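Long-range contact in conserved exported protein (Bacteroides fragilis, PDB 3CLW), which is of unknown function but probably hydrolyses O-glycosidic bonds, as glycoside hydrolases of family 30 do: residues A[94-104]-A[162-171]. Residues are numbered along the deposited sequence; the frame is centred on the assembly and turned at random.
Sequences CFLSPDGKYDF and RFLVKSAQHF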
loop_
_atom_site.group_PDB
_atom_site.type_symbol
_atom_site.label_atom_id
_atom_site.label_comp_id
_atom_site.label_asym_id
_atom_site.label_seq_id
_atom_site.Cartn_x
_atom_site.Cartn_y
_atom_site.Cartn_z
ATOM N N CYS A 94 -1.239 19.730 12.486
ATOM C CA CYS A 94 -0.114 19.113 13.178
ATOM C C CYS A 94 -0.466 19.041 14.658
ATOM O O CYS A 94 -0.869 20.054 15.257
ATOM C CB CYS A 94 1.210 19.900 12.956
ATOM S SG CYS A 94 2.686 19.046 13.563
ATOM N N PHE A 95 -0.285 17.864 15.259
ATOM C CA PHE A 95 -0.479 17.735 16.720
ATOM C C PHE A 95 0.429 18.682 17.530
ATOM O O PHE A 95 0.035 19.145 18.600
ATOM C CB PHE A 95 -0.252 16.291 17.209
ATOM C CG PHE A 95 -1.191 15.267 16.594
ATOM C CD1 PHE A 95 -2.561 15.481 16.573
ATOM C CD2 PHE A 95 -0.685 14.091 16.037
ATOM C CE1 PHE A 95 -3.426 14.501 16.027
ATOM C CE2 PHE A 95 -1.539 13.113 15.478
ATOM C CZ PHE A 95 -2.900 13.330 15.466
ATOM N N LEU A 96 1.626 18.955 17.017
ATOM C CA LEU A 96 2.592 19.770 17.729
ATOM C C LEU A 96 2.615 21.177 17.154
ATOM O O LEU A 96 2.541 21.364 15.946
ATOM C CB LEU A 96 4.006 19.143 17.672
ATOM C CG LEU A 96 5.235 19.892 18.204
ATOM C CD1 LEU A 96 5.146 20.080 19.705
ATOM C CD2 LEU A 96 6.506 19.082 17.871
ATOM N N SER A 97 2.735 22.155 18.038
ATOM C CA SER A 97 2.813 23.535 17.638
ATOM C C SER A 97 4.202 24.144 17.939
ATOM O O SER A 97 4.999 23.586 18.706
ATOM C CB SER A 97 1.667 24.341 18.293
ATOM O OG SER A 97 1.810 24.315 19.689
ATOM N N PRO A 98 4.512 25.291 17.305
ATOM C CA PRO A 98 5.864 25.842 17.464
ATOM C C PRO A 98 6.267 26.141 18.924
ATOM O O PRO A 98 7.445 26.139 19.226
ATOM C CB PRO A 98 5.819 27.122 16.632
ATOM C CG PRO A 98 4.701 26.903 15.645
ATOM C CD PRO A 98 3.676 26.124 16.422
ATOM N N ASP A 99 5.318 26.385 19.814
ATOM C CA ASP A 99 5.632 26.466 21.239
ATOM C C ASP A 99 5.898 25.120 21.948
ATOM O O ASP A 99 6.137 25.098 23.163
ATOM C CB ASP A 99 4.544 27.244 22.000
ATOM C CG ASP A 99 3.156 26.563 21.962
ATOM O OD1 ASP A 99 3.012 25.390 21.541
ATOM O OD2 ASP A 99 2.189 27.230 22.370
ATOM N N GLY A 100 5.867 24.010 21.210
ATOM C CA GLY A 100 6.136 22.708 21.806
ATOM C C GLY A 100 4.974 22.063 22.556
ATOM O O GLY A 100 5.159 21.049 23.192
ATOM N N LYS A 101 3.776 22.628 22.459
ATOM C CA LYS A 101 2.573 22.004 23.030
ATOM C C LYS A 101 1.865 21.050 22.057
ATOM O O LYS A 101 1.926 21.210 20.836
ATOM C CB LYS A 101 1.572 23.062 23.512
ATOM C CG LYS A 101 2.093 23.993 24.576
ATOM C CD LYS A 101 2.686 23.238 25.757
ATOM C CE LYS A 101 2.945 24.193 26.933
ATOM N NZ LYS A 101 3.946 23.611 27.892
ATOM N N TYR A 102 1.219 20.041 22.614
ATOM C CA TYR A 102 0.534 19.030 21.797
ATOM C C TYR A 102 -0.960 19.216 21.886
ATOM O O TYR A 102 -1.504 19.400 22.976
ATOM C CB TYR A 102 0.880 17.613 22.260
ATOM C CG TYR A 102 2.190 17.115 21.726
ATOM C CD1 TYR A 102 3.395 17.432 22.371
ATOM C CD2 TYR A 102 2.229 16.320 20.579
ATOM C CE1 TYR A 102 4.601 16.980 21.873
ATOM C CE2 TYR A 102 3.408 15.834 20.087
ATOM C CZ TYR A 102 4.604 16.182 20.736
ATOM O OH TYR A 102 5.796 15.741 20.247
ATOM N N ASP A 103 -1.611 19.154 20.729
ATOM C CA ASP A 103 -3.066 19.132 20.664
ATOM C C ASP A 103 -3.527 17.881 19.916
ATOM O O ASP A 103 -3.537 17.852 18.685
ATOM C CB ASP A 103 -3.617 20.418 20.028
ATOM C CG ASP A 103 -5.172 20.503 20.077
ATOM O OD1 ASP A 103 -5.806 19.533 20.552
ATOM O OD2 ASP A 103 -5.744 21.543 19.646
ATOM N N PHE A 104 -3.898 16.845 20.672
ATOM C CA PHE A 104 -4.330 15.597 20.054
ATOM C C PHE A 104 -5.819 15.569 19.601
ATOM O O PHE A 104 -6.325 14.537 19.127
ATOM C CB PHE A 104 -3.949 14.378 20.924
ATOM C CG PHE A 104 -2.484 14.022 20.847
ATOM C CD1 PHE A 104 -1.911 13.621 19.635
ATOM C CD2 PHE A 104 -1.663 14.098 21.981
ATOM C CE1 PHE A 104 -0.528 13.298 19.564
ATOM C CE2 PHE A 104 -0.311 13.756 21.912
ATOM C CZ PHE A 104 0.255 13.359 20.706
ATOM N N ARG A 162 11.253 12.283 17.994
ATOM C CA ARG A 162 10.504 12.323 19.226
ATOM C C ARG A 162 9.002 12.649 19.015
ATOM O O ARG A 162 8.146 12.102 19.696
ATOM C CB ARG A 162 11.132 13.277 20.227
ATOM C CG ARG A 162 12.391 12.684 20.927
ATOM C CD ARG A 162 12.709 13.478 22.188
ATOM N NE ARG A 162 13.005 14.873 21.883
ATOM C CZ ARG A 162 14.234 15.362 21.661
ATOM N NH1 ARG A 162 15.319 14.567 21.692
ATOM N NH2 ARG A 162 14.387 16.665 21.394
ATOM N N PHE A 163 8.729 13.550 18.071
ATOM C CA PHE A 163 7.386 13.921 17.670
ATOM C C PHE A 163 6.622 12.702 17.130
ATOM O O PHE A 163 5.520 12.434 17.588
ATOM C CB PHE A 163 7.413 15.034 16.614
ATOM C CG PHE A 163 6.112 15.181 15.861
ATOM C CD1 PHE A 163 4.989 15.736 16.480
ATOM C CD2 PHE A 163 6.011 14.759 14.534
ATOM C CE1 PHE A 163 3.766 15.874 15.796
ATOM C CE2 PHE A 163 4.792 14.912 13.815
ATOM C CZ PHE A 163 3.663 15.462 14.482
ATOM N N LEU A 164 7.231 11.988 16.177
ATOM C CA LEU A 164 6.670 10.757 15.613
ATOM C C LEU A 164 6.435 9.646 16.648
ATOM O O LEU A 164 5.400 8.997 16.619
ATOM C CB LEU A 164 7.552 10.214 14.497
ATOM C CG LEU A 164 7.695 11.066 13.238
ATOM C CD1 LEU A 164 8.745 10.463 12.333
ATOM C CD2 LEU A 164 6.336 11.079 12.520
ATOM N N VAL A 165 7.376 9.468 17.572
ATOM C CA VAL A 165 7.237 8.473 18.624
ATOM C C VAL A 165 6.171 8.848 19.644
ATOM O O VAL A 165 5.387 8.003 20.028
ATOM C CB VAL A 165 8.590 8.146 19.336
ATOM C CG1 VAL A 165 8.356 7.414 20.652
ATOM C CG2 VAL A 165 9.466 7.321 18.422
ATOM N N LYS A 166 6.154 10.103 20.088
ATOM C CA LYS A 166 5.109 10.566 21.014
ATOM C C LYS A 166 3.679 10.422 20.437
ATOM O O LYS A 166 2.755 10.100 21.177
ATOM C CB LYS A 166 5.346 12.010 21.484
ATOM C CG LYS A 166 4.080 12.666 22.132
ATOM C CD LYS A 166 4.437 13.504 23.310
ATOM C CE LYS A 166 3.187 14.063 23.982
ATOM N NZ LYS A 166 3.567 14.998 25.061
ATOM N N SER A 167 3.522 10.698 19.142
ATOM C CA SER A 167 2.233 10.558 18.439
ATOM C C SER A 167 1.786 9.088 18.410
ATOM O O SER A 167 0.622 8.772 18.736
ATOM C CB SER A 167 2.321 11.098 17.005
ATOM O OG SER A 167 2.586 12.479 16.972
ATOM N N ALA A 168 2.701 8.201 17.998
ATOM C CA ALA A 168 2.423 6.770 18.040
ATOM C C ALA A 168 2.077 6.319 19.454
ATOM O O ALA A 168 1.125 5.558 19.657
ATOM C CB ALA A 168 3.603 5.915 17.477
ATOM N N GLN A 169 2.849 6.786 20.421
ATOM C CA GLN A 169 2.622 6.362 21.803
ATOM C C GLN A 169 1.283 6.841 22.309
ATOM O O GLN A 169 0.593 6.095 22.999
ATOM C CB GLN A 169 3.715 6.835 22.747
ATOM C CG GLN A 169 3.598 6.237 24.163
ATOM C CD GLN A 169 4.815 6.601 25.057
ATOM O OE1 GLN A 169 5.530 7.583 24.805
ATOM N NE2 GLN A 169 5.045 5.806 26.082
ATOM N N HIS A 170 0.929 8.078 21.990
ATOM C CA HIS A 170 -0.408 8.608 22.308
ATOM C C HIS A 170 -1.510 7.678 21.825
ATOM O O HIS A 170 -2.396 7.315 22.579
ATOM C CB HIS A 170 -0.648 9.981 21.699
ATOM C CG HIS A 170 -2.064 10.428 21.821
ATOM N ND1 HIS A 170 -2.559 11.024 22.964
ATOM C CD2 HIS A 170 -3.108 10.333 20.957
ATOM C CE1 HIS A 170 -3.851 11.262 22.802
ATOM N NE2 HIS A 170 -4.201 10.876 21.585
ATOM N N PHE A 171 -1.442 7.291 20.562
ATOM C CA PHE A 171 -2.481 6.436 20.003
ATOM C C PHE A 171 -2.420 4.991 20.527
ATOM O O PHE A 171 -3.475 4.346 20.686
ATOM C CB PHE A 171 -2.528 6.569 18.479
ATOM C CG PHE A 171 -3.092 7.899 18.039
ATOM C CD1 PHE A 171 -2.247 8.961 17.730
ATOM C CD2 PHE A 171 -4.470 8.112 18.048
ATOM C CE1 PHE A 171 -2.748 10.219 17.381
ATOM C CE2 PHE A 171 -5.019 9.364 17.683
ATOM C CZ PHE A 171 -4.134 10.426 17.350
#
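Phe95 lies over Ser167 (CA to CA 7.9 Å) and Phe104 over His170, as the hairpin-like loop 94-104, reversed by a type I beta turn from Ser97 to Gly100, packs its two arms against helix 157-173. The helix follows strand 125-128 and precedes strand 178-182 in the TIM barrel expected of this family; its far side, through Leu164 and Ala168, meets strand 178-182, so the loop covers its outward side. Phe104 and His170 form a face-to-face stack, planes at 9° and centroids 3.8 Å apart, the His170 CB reaching over the phenyl ring and Phe104 CB over the imidazole. A chi1 of 171° sends the His170 imidazole out toward the loop, and a chi2 of 83° turns its plane nearly parallel to Phe104. One turn back, Lys166 lays its aliphatic chain across a face of Tyr102, CE lying 3.8 Å from the ring centroid and nearly above it, while NZ makes an off-centre cation-pi contact; Leu96 CD1 covers the opposite face. Leu96 CB, 3.7 Å from Phe163 CD1, and Cys94 SG, in a sulfur-aromatic contact, both approach the Phe163 ring obliquely from one side. Phe95 meets Phe171 obliquely, and both also touch Gln111 of helix 108-119. At the edge of Phe95, Ser167 OG sits 3.8 Å from CD2 while hydrogen-bonding Phe163 O, which also accepts the helical bond from Ser167 N.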